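Local coordinates for BIFUNCTIONAL PROTEIN Proline utilization A (PutA) (Corynebacterium freiburgense, PDB 5UX5), which probably catalyses the two-step oxidation of proline to glutamate, using an FAD-dependent proline dehydrogenase and an NAD-dependent aldehyde dehydrogenase in one chain, at residues V882-F887 / T960-E965; V968-P973 / Q1059-T1064. All blocks are in the same frame, centred on the assembly; numbering follows the deposited sequence.

Interaction 1. Residues V882-F887 / T960-E965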
ATOM      1  N   VAL A 882       9.147   6.347  -1.305  1.00 26.17           N
ATOM      2  CA  VAL A 882      10.127   7.366  -1.648  1.00 19.03           C
ATOM      3  C   VAL A 882       9.582   8.268  -2.740  1.00 22.91           C
ATOM      4  O   VAL A 882       8.980   7.805  -3.707  1.00 28.59           O
ATOM      5  CB  VAL A 882      11.445   6.732  -2.108  1.00 19.17           C
ATOM      6  CG1 VAL A 882      12.328   7.795  -2.717  1.00 36.82           C
ATOM      7  CG2 VAL A 882      12.139   6.063  -0.957  1.00 19.38           C
ATOM      8  N   GLN A 883       9.712   9.568  -2.531  1.00 18.92           N
ATOM      9  CA  GLN A 883       9.303  10.612  -3.458  1.00 27.94           C
ATOM     10  C   GLN A 883       7.793  10.737  -3.620  1.00 34.55           C
ATOM     11  O   GLN A 883       7.293  11.847  -3.811  1.00 36.61           O
ATOM     12  CB  GLN A 883       9.973  10.417  -4.807  1.00 24.28           C
ATOM     13  CG  GLN A 883       9.764  11.605  -5.671  1.00 35.67           C
ATOM     14  CD  GLN A 883      10.112  11.327  -7.110  1.00 47.56           C
ATOM     15  OE1 GLN A 883      10.809  12.122  -7.746  1.00 49.83           O
ATOM     16  NE2 GLN A 883       9.634  10.192  -7.635  1.00 45.24           N
ATOM     17  N   ARG A 884       7.052   9.622  -3.558  1.00 41.24           N
ATOM     18  CA  ARG A 884       5.591   9.709  -3.542  1.00 29.97           C
ATOM     19  C   ARG A 884       5.110  10.361  -2.259  1.00 26.79           C
ATOM     20  O   ARG A 884       4.288  11.278  -2.288  1.00 28.08           O
ATOM     21  CB  ARG A 884       4.961   8.330  -3.676  1.00 32.89           C
ATOM     22  CG  ARG A 884       4.899   7.740  -5.053  1.00 36.76           C
ATOM     23  CD  ARG A 884       3.951   6.558  -5.042  1.00 33.89           C
ATOM     24  NE  ARG A 884       4.206   5.601  -6.111  1.00 38.41           N
ATOM     25  CZ  ARG A 884       3.627   4.404  -6.172  1.00 29.51           C
ATOM     26  NH1 ARG A 884       2.783   4.038  -5.230  1.00 28.47           N
ATOM     27  NH2 ARG A 884       3.900   3.571  -7.158  1.00 24.99           N
ATOM     28  N   GLN A 885       5.547   9.829  -1.117  1.00 33.35           N
ATOM     29  CA  GLN A 885       5.229  10.360   0.213  1.00 34.68           C
ATOM     30  C   GLN A 885       6.554  10.494   0.948  1.00 35.61           C
ATOM     31  O   GLN A 885       6.989   9.565   1.644  1.00 40.84           O
ATOM     32  CB  GLN A 885       4.257   9.456   0.974  1.00 32.02           C
ATOM     33  CG  GLN A 885       2.957   9.179   0.232  1.00 31.23           C
ATOM     34  CD  GLN A 885       3.017   7.870  -0.537  1.00 32.42           C
ATOM     35  OE1 GLN A 885       3.826   6.989  -0.209  1.00 32.06           O
ATOM     36  NE2 GLN A 885       2.189   7.745  -1.586  1.00 26.97           N
ATOM     37  N   PRO A 886       7.265  11.598   0.742  1.00 34.69           N
ATOM     38  CA  PRO A 886       8.437  11.883   1.575  1.00 34.66           C
ATOM     39  C   PRO A 886       8.049  11.830   3.045  1.00 32.58           C
ATOM     40  O   PRO A 886       6.983  12.307   3.440  1.00 32.92           O
ATOM     41  CB  PRO A 886       8.831  13.290   1.141  1.00 34.42           C
ATOM     42  CG  PRO A 886       8.251  13.424  -0.239  1.00 26.48           C
ATOM     43  CD  PRO A 886       7.015  12.648  -0.257  1.00 25.11           C
ATOM     44  N   PHE A 887       8.906  11.240   3.865  1.00 25.64           N
ATOM     45  CA  PHE A 887       8.494  10.845   5.205  1.00 25.09           C
ATOM     46  C   PHE A 887       9.232  11.658   6.276  1.00 36.11           C
ATOM     47  O   PHE A 887      10.461  11.821   6.209  1.00 37.48           O
ATOM     48  CB  PHE A 887       8.728   9.346   5.396  1.00 20.17           C
ATOM     49  CG  PHE A 887       8.119   8.793   6.654  1.00 27.08           C
ATOM     50  CD1 PHE A 887       6.777   8.491   6.703  1.00 27.32           C
ATOM     51  CD2 PHE A 887       8.891   8.601   7.798  1.00 23.25           C
ATOM     52  CE1 PHE A 887       6.200   7.988   7.866  1.00 36.06           C
ATOM     53  CE2 PHE A 887       8.333   8.109   8.957  1.00 21.80           C
ATOM     54  CZ  PHE A 887       6.980   7.795   8.994  1.00 36.86           C
ATOM     55  N   THR A 960       5.059  12.405  -8.731  1.00 25.21           N
ATOM     56  CA  THR A 960       4.961  11.096  -9.360  1.00 24.02           C
ATOM     57  C   THR A 960       3.827  11.019 -10.364  1.00 29.25           C
ATOM     58  O   THR A 960       3.901  10.221 -11.306  1.00 41.70           O
ATOM     59  CB  THR A 960       4.851   9.964  -8.314  1.00 21.74           C
ATOM     60  OG1 THR A 960       3.952  10.339  -7.284  1.00 39.23           O
ATOM     61  CG2 THR A 960       6.240   9.628  -7.670  1.00 24.43           C
ATOM     62  N   GLY A 961       2.779  11.807 -10.174  1.00 20.88           N
ATOM     63  CA  GLY A 961       1.759  11.981 -11.191  1.00 21.42           C
ATOM     64  C   GLY A 961       0.892  10.786 -11.489  1.00 28.95           C
ATOM     65  O   GLY A 961       0.349  10.716 -12.592  1.00 42.56           O
ATOM     66  N   LEU A 962       0.685   9.886 -10.516  1.00 29.11           N
ATOM     67  CA  LEU A 962      -0.180   8.721 -10.690  1.00 21.01           C
ATOM     68  C   LEU A 962      -1.611   9.140 -10.981  1.00 28.05           C
ATOM     69  O   LEU A 962      -2.085  10.146 -10.464  1.00 33.07           O
ATOM     70  CB  LEU A 962      -0.208   7.867  -9.423  1.00 20.60           C
ATOM     71  CG  LEU A 962       1.114   7.377  -8.864  1.00 24.37           C
ATOM     72  CD1 LEU A 962       0.890   6.482  -7.662  1.00 19.94           C
ATOM     73  CD2 LEU A 962       1.806   6.643  -9.912  1.00 22.77           C
ATOM     74  N   ARG A 963      -2.329   8.339 -11.787  1.00 33.07           N
ATOM     75  CA  ARG A 963      -3.754   8.608 -11.996  1.00 31.82           C
ATOM     76  C   ARG A 963      -4.568   8.362 -10.720  1.00 35.62           C
ATOM     77  O   ARG A 963      -5.333   9.227 -10.289  1.00 40.41           O
ATOM     78  CB  ARG A 963      -4.282   7.770 -13.162  1.00 32.83           C
ATOM     79  CG  ARG A 963      -4.243   8.471 -14.537  1.00 53.88           C
ATOM     80  CD  ARG A 963      -4.177   7.493 -15.751  1.00 61.01           C
ATOM     81  NE  ARG A 963      -2.860   6.848 -15.861  1.00 64.30           N
ATOM     82  CZ  ARG A 963      -2.613   5.548 -15.662  1.00 64.81           C
ATOM     83  NH1 ARG A 963      -1.365   5.084 -15.780  1.00 56.87           N
ATOM     84  NH2 ARG A 963      -3.604   4.707 -15.339  1.00 65.14           N
ATOM     85  N   CYS A 964      -4.369   7.221 -10.059  1.00 30.69           N
ATOM     86  CA  CYS A 964      -5.304   6.808  -9.015  1.00 30.03           C
ATOM     87  C   CYS A 964      -5.022   7.436  -7.650  1.00 34.18           C
ATOM     88  O   CYS A 964      -5.833   7.289  -6.730  1.00 32.44           O
ATOM     89  CB  CYS A 964      -5.263   5.289  -8.862  1.00 28.87           C
ATOM     90  SG  CYS A 964      -3.656   4.741  -8.264  1.00 45.90           S
ATOM     91  N   GLU A 965      -3.896   8.114  -7.482  1.00 31.68           N
ATOM     92  CA  GLU A 965      -3.528   8.627  -6.173  1.00 23.11           C
ATOM     93  C   GLU A 965      -2.794   9.951  -6.342  1.00 21.32           C
ATOM     94  O   GLU A 965      -1.738  10.005  -6.969  1.00 26.54           O
ATOM     95  CB  GLU A 965      -2.668   7.611  -5.440  1.00 20.81           C
ATOM     96  CG  GLU A 965      -2.272   7.998  -4.056  1.00 20.74           C
ATOM     97  CD  GLU A 965      -1.541   6.888  -3.365  1.00 26.47           C
ATOM     98  OE1 GLU A 965      -0.309   6.730  -3.581  1.00 29.06           O
ATOM     99  OE2 GLU A 965      -2.219   6.134  -2.619  1.00 30.81           O
TER

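Interaction 2. Residues V968-P973 / Q1059-T1064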
ATOM      1  N   VAL A 968       1.075  14.843  -3.037  1.00 30.20           N
ATOM      2  CA  VAL A 968       1.459  16.259  -3.020  1.00 27.73           C
ATOM      3  C   VAL A 968       2.588  16.518  -2.022  1.00 27.17           C
ATOM      4  O   VAL A 968       2.573  16.012  -0.895  1.00 33.85           O
ATOM      5  CB  VAL A 968       0.228  17.131  -2.699  1.00 23.26           C
ATOM      6  CG1 VAL A 968       0.610  18.530  -2.388  1.00 22.60           C
ATOM      7  CG2 VAL A 968      -0.723  17.117  -3.885  1.00 22.61           C
ATOM      8  N   PHE A 969       3.559  17.332  -2.438  1.00 27.33           N
ATOM      9  CA  PHE A 969       4.670  17.763  -1.593  1.00 24.54           C
ATOM     10  C   PHE A 969       4.583  19.276  -1.465  1.00 30.66           C
ATOM     11  O   PHE A 969       4.680  19.993  -2.466  1.00 41.49           O
ATOM     12  CB  PHE A 969       6.016  17.359  -2.190  1.00 20.45           C
ATOM     13  CG  PHE A 969       7.186  17.763  -1.356  1.00 25.41           C
ATOM     14  CD1 PHE A 969       7.541  17.022  -0.244  1.00 21.46           C
ATOM     15  CD2 PHE A 969       7.926  18.906  -1.665  1.00 23.39           C
ATOM     16  CE1 PHE A 969       8.612  17.414   0.547  1.00 20.63           C
ATOM     17  CE2 PHE A 969       8.995  19.303  -0.875  1.00 21.42           C
ATOM     18  CZ  PHE A 969       9.333  18.566   0.237  1.00 20.16           C
ATOM     19  N   ARG A 970       4.381  19.762  -0.248  1.00 21.74           N
ATOM     20  CA  ARG A 970       4.142  21.172  -0.054  1.00 22.40           C
ATOM     21  C   ARG A 970       4.822  21.634   1.219  1.00 33.95           C
ATOM     22  O   ARG A 970       5.195  20.835   2.090  1.00 25.07           O
ATOM     23  CB  ARG A 970       2.635  21.515  -0.013  1.00 23.13           C
ATOM     24  CG  ARG A 970       1.860  20.926   1.134  1.00 26.35           C
ATOM     25  CD  ARG A 970       0.373  21.267   1.038  1.00 27.42           C
ATOM     26  NE  ARG A 970      -0.351  20.923   2.259  1.00 27.12           N
ATOM     27  CZ  ARG A 970      -1.579  21.345   2.550  1.00 33.00           C
ATOM     28  NH1 ARG A 970      -2.218  22.157   1.717  1.00 31.31           N
ATOM     29  NH2 ARG A 970      -2.167  20.968   3.678  1.00 25.84           N
ATOM     30  N   TYR A 971       4.950  22.956   1.323  1.00 29.44           N
ATOM     31  CA  TYR A 971       5.529  23.580   2.494  1.00 24.29           C
ATOM     32  C   TYR A 971       4.434  24.274   3.287  1.00 27.57           C
ATOM     33  O   TYR A 971       3.593  24.962   2.708  1.00 30.98           O
ATOM     34  CB  TYR A 971       6.620  24.559   2.073  1.00 26.51           C
ATOM     35  CG  TYR A 971       7.762  23.912   1.314  1.00 25.24           C
ATOM     36  CD1 TYR A 971       7.678  23.689  -0.053  1.00 29.40           C
ATOM     37  CD2 TYR A 971       8.917  23.471   1.985  1.00 23.63           C
ATOM     38  CE1 TYR A 971       8.734  23.100  -0.756  1.00 28.38           C
ATOM     39  CE2 TYR A 971       9.970  22.866   1.293  1.00 25.39           C
ATOM     40  CZ  TYR A 971       9.863  22.690  -0.075  1.00 30.46           C
ATOM     41  OH  TYR A 971      10.886  22.121  -0.773  1.00 29.36           O
ATOM     42  N   ARG A 972       4.423  24.072   4.601  1.00 26.95           N
ATOM     43  CA  ARG A 972       3.492  24.753   5.516  1.00 30.64           C
ATOM     44  C   ARG A 972       4.242  25.764   6.380  1.00 29.27           C
ATOM     45  O   ARG A 972       5.405  25.540   6.735  1.00 30.93           O
ATOM     46  CB  ARG A 972       2.767  23.786   6.466  1.00 35.00           C
ATOM     47  CG  ARG A 972       2.041  22.667   5.801  1.00 30.34           C
ATOM     48  CD  ARG A 972       0.989  23.233   4.897  1.00 31.05           C
ATOM     49  NE  ARG A 972      -0.208  23.628   5.611  1.00 26.57           N
ATOM     50  CZ  ARG A 972      -1.222  24.253   5.030  1.00 28.91           C
ATOM     51  NH1 ARG A 972      -1.132  24.534   3.738  1.00 29.31           N
ATOM     52  NH2 ARG A 972      -2.317  24.567   5.723  1.00 28.42           N
ATOM     53  N   PRO A 973       3.594  26.851   6.792  1.00 28.94           N
ATOM     54  CA  PRO A 973       4.314  27.882   7.549  1.00 27.02           C
ATOM     55  C   PRO A 973       4.649  27.393   8.945  1.00 27.77           C
ATOM     56  O   PRO A 973       3.817  26.762   9.604  1.00 29.99           O
ATOM     57  CB  PRO A 973       3.322  29.046   7.591  1.00 28.26           C
ATOM     58  CG  PRO A 973       2.014  28.389   7.552  1.00 28.59           C
ATOM     59  CD  PRO A 973       2.172  27.191   6.640  1.00 32.49           C
ATOM     60  N   GLN A1059       5.525  18.937   4.156  1.00 25.66           N
ATOM     61  CA  GLN A1059       4.367  18.060   4.341  1.00 21.87           C
ATOM     62  C   GLN A1059       3.986  17.319   3.065  1.00 22.54           C
ATOM     63  O   GLN A1059       3.889  17.921   1.991  1.00 23.21           O
ATOM     64  CB  GLN A1059       3.143  18.848   4.829  1.00 22.69           C
ATOM     65  CG  GLN A1059       1.876  18.023   4.982  1.00 23.60           C
ATOM     66  CD  GLN A1059       0.687  18.847   5.393  1.00 28.37           C
ATOM     67  OE1 GLN A1059       0.252  19.728   4.652  1.00 39.86           O
ATOM     68  NE2 GLN A1059       0.123  18.545   6.563  1.00 25.57           N
ATOM     69  N   ALA A1060       3.690  16.024   3.206  1.00 21.28           N
ATOM     70  CA  ALA A1060       3.181  15.193   2.119  1.00 21.02           C
ATOM     71  C   ALA A1060       1.704  14.901   2.338  1.00 26.02           C
ATOM     72  O   ALA A1060       1.323  14.453   3.421  1.00 29.28           O
ATOM     73  CB  ALA A1060       3.945  13.878   2.036  1.00 21.82           C
ATOM     74  N   VAL A1061       0.872  15.168   1.325  1.00 32.29           N
ATOM     75  CA  VAL A1061      -0.566  14.895   1.394  1.00 29.41           C
ATOM     76  C   VAL A1061      -0.907  13.904   0.290  1.00 36.34           C
ATOM     77  O   VAL A1061      -0.866  14.246  -0.901  1.00 39.49           O
ATOM     78  CB  VAL A1061      -1.419  16.156   1.257  1.00 22.94           C
ATOM     79  CG1 VAL A1061      -2.866  15.834   1.583  1.00 23.60           C
ATOM     80  CG2 VAL A1061      -0.892  17.270   2.151  1.00 38.39           C
ATOM     81  N   SER A1062      -1.299  12.693   0.688  1.00 32.25           N
ATOM     82  CA  SER A1062      -1.592  11.597  -0.224  1.00 22.81           C
ATOM     83  C   SER A1062      -3.078  11.297  -0.162  1.00 22.13           C
ATOM     84  O   SER A1062      -3.590  10.987   0.918  1.00 30.64           O
ATOM     85  CB  SER A1062      -0.778  10.364   0.143  1.00 21.02           C
ATOM     86  OG  SER A1062      -1.110   9.301  -0.719  1.00 41.95           O
ATOM     87  N   THR A1063      -3.765  11.417  -1.307  1.00 22.21           N
ATOM     88  CA  THR A1063      -5.226  11.276  -1.417  1.00 28.79           C
ATOM     89  C   THR A1063      -5.615  10.268  -2.501  1.00 36.99           C
ATOM     90  O   THR A1063      -5.231  10.418  -3.672  1.00 39.94           O
ATOM     91  CB  THR A1063      -5.911  12.602  -1.758  1.00 30.18           C
ATOM     92  OG1 THR A1063      -5.551  13.610  -0.807  1.00 35.38           O
ATOM     93  CG2 THR A1063      -7.421  12.424  -1.810  1.00 24.31           C
ATOM     94  N   THR A1064      -6.404   9.268  -2.123  1.00 35.18           N
ATOM     95  CA  THR A1064      -6.981   8.369  -3.107  1.00 31.02           C
ATOM     96  C   THR A1064      -7.847   9.182  -4.056  1.00 34.44           C
ATOM     97  O   THR A1064      -8.581  10.066  -3.622  1.00 40.16           O
ATOM     98  CB  THR A1064      -7.781   7.259  -2.404  1.00 29.64           C
ATOM     99  OG1 THR A1064      -6.896   6.575  -1.518  1.00 31.69           O
ATOM    100  CG2 THR A1064      -8.323   6.216  -3.395  1.00 22.99           C
TER

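Interaction 1. Residues V882-F887 / T960-E965
Arg884 and Thr960 meet in a van der Waals contact of aliphatic and polar groups between two loops, one joining strands 870-873 and 890-891, the other leading into strand 965-980. Thr960 points its methyl at the other loop. CG2 lies 3.5 Å from Arg884 CG and 3.4 Å from Gln883 NE2. The Gln883 and Thr960 side chains run antiparallel past each other. The Arg884 chain crosses Thr960 and Leu962 at about right angles. Leu962 CD1 sits over the centre of one guanidinium face, 3.7 Å from Arg884 CZ. Three parts of the bifunctional fold meet here: the aldehyde dehydrogenase loop 882-887, the C-terminal loop 960-965 and helix 303-313 of the proline dehydrogenase region. Arg884 CG is anti to its carbonyl carbon (chi1 -79°), and the chain runs on extended to a guanidinium whose NH2 is hydrogen-bonded to Leu312 O on that helix; Gln883 OE1 is hydrogen-bonded to Arg569. The carboxylate of Glu965 stands nearly perpendicular to the Gln885 amide, at 85°, with OE1 3.4 Å from Gln885 NE2. Gln885 is hydrogen-bonded through OE1 to Ile881 N and through NE2 to Asn967 OD1, while Glu965 has its strongest polar partner in Asn967 and a salt bridge from OE2 to Arg875.

Interaction 2. Residues V968-P973 / Q1059-T1064
Strands 965-980 and 1056-1064 run antiparallel in the C-terminal part of the chain. Val968 and Val1061 form a hydrogen-bonded pair, with both N-to-O bonds (Val968 N to Val1061 O, Val1061 N to Val968 O) at 2.9 Å. Arg970 and Gln1059 form a second such pair, also bonded in both directions. Phe969 and Ala1060 are the non-hydrogen-bonded pair between them, on the face opposite Val968 and Arg970. Across the valine pair the two CB atoms are 4.4 Å apart. On the same face Arg970 and Gln1059 extend together in the same direction. Arg970 CG sits between its backbone N and carbonyl carbon (chi1 64°), and the extended chain then follows Gln1059. Its NE reaches Gln1059 OE1 at 2.7 Å and its NH2 reaches the same oxygen at 2.9 Å. Guanidinium and amide are nearly coplanar, 15° apart. Arg972 NH1 lies over one face of the Arg970 guanidinium; salt bridges join Arg970 to Glu956 and Arg972 to Glu864. The Gln1059 amide is thus held at both its O and its N: OE1 takes two donors and NE2 gives to Val868 O, which fixes the rotation of this buried amide.

In the fold
The two contacts follow one another along the chain, with centres about 10 Å apart. Glu965 of interaction 1 begins the strand that carries 968-973. The two also touch directly: Pro886 CG packs on Phe969 CD1 at 3.7 Å, and Glu965 CD lies 3.6 Å from Ser1062 OG. Asn967 ties them together, since its OD1 accepts from Gln885 NE2 and is also hydrogen-bonded to Ser1062 OG. On its other side, strand 1056-1064 pairs in parallel with strand 870-873 of the aldehyde dehydrogenase region. Interaction 2 therefore joins C-terminal strands to that region, and interaction 1 extends the junction towards helix 303-313. The FAD and NAD pockets are built from other residues, between 232 and 422 and between 591 and 821.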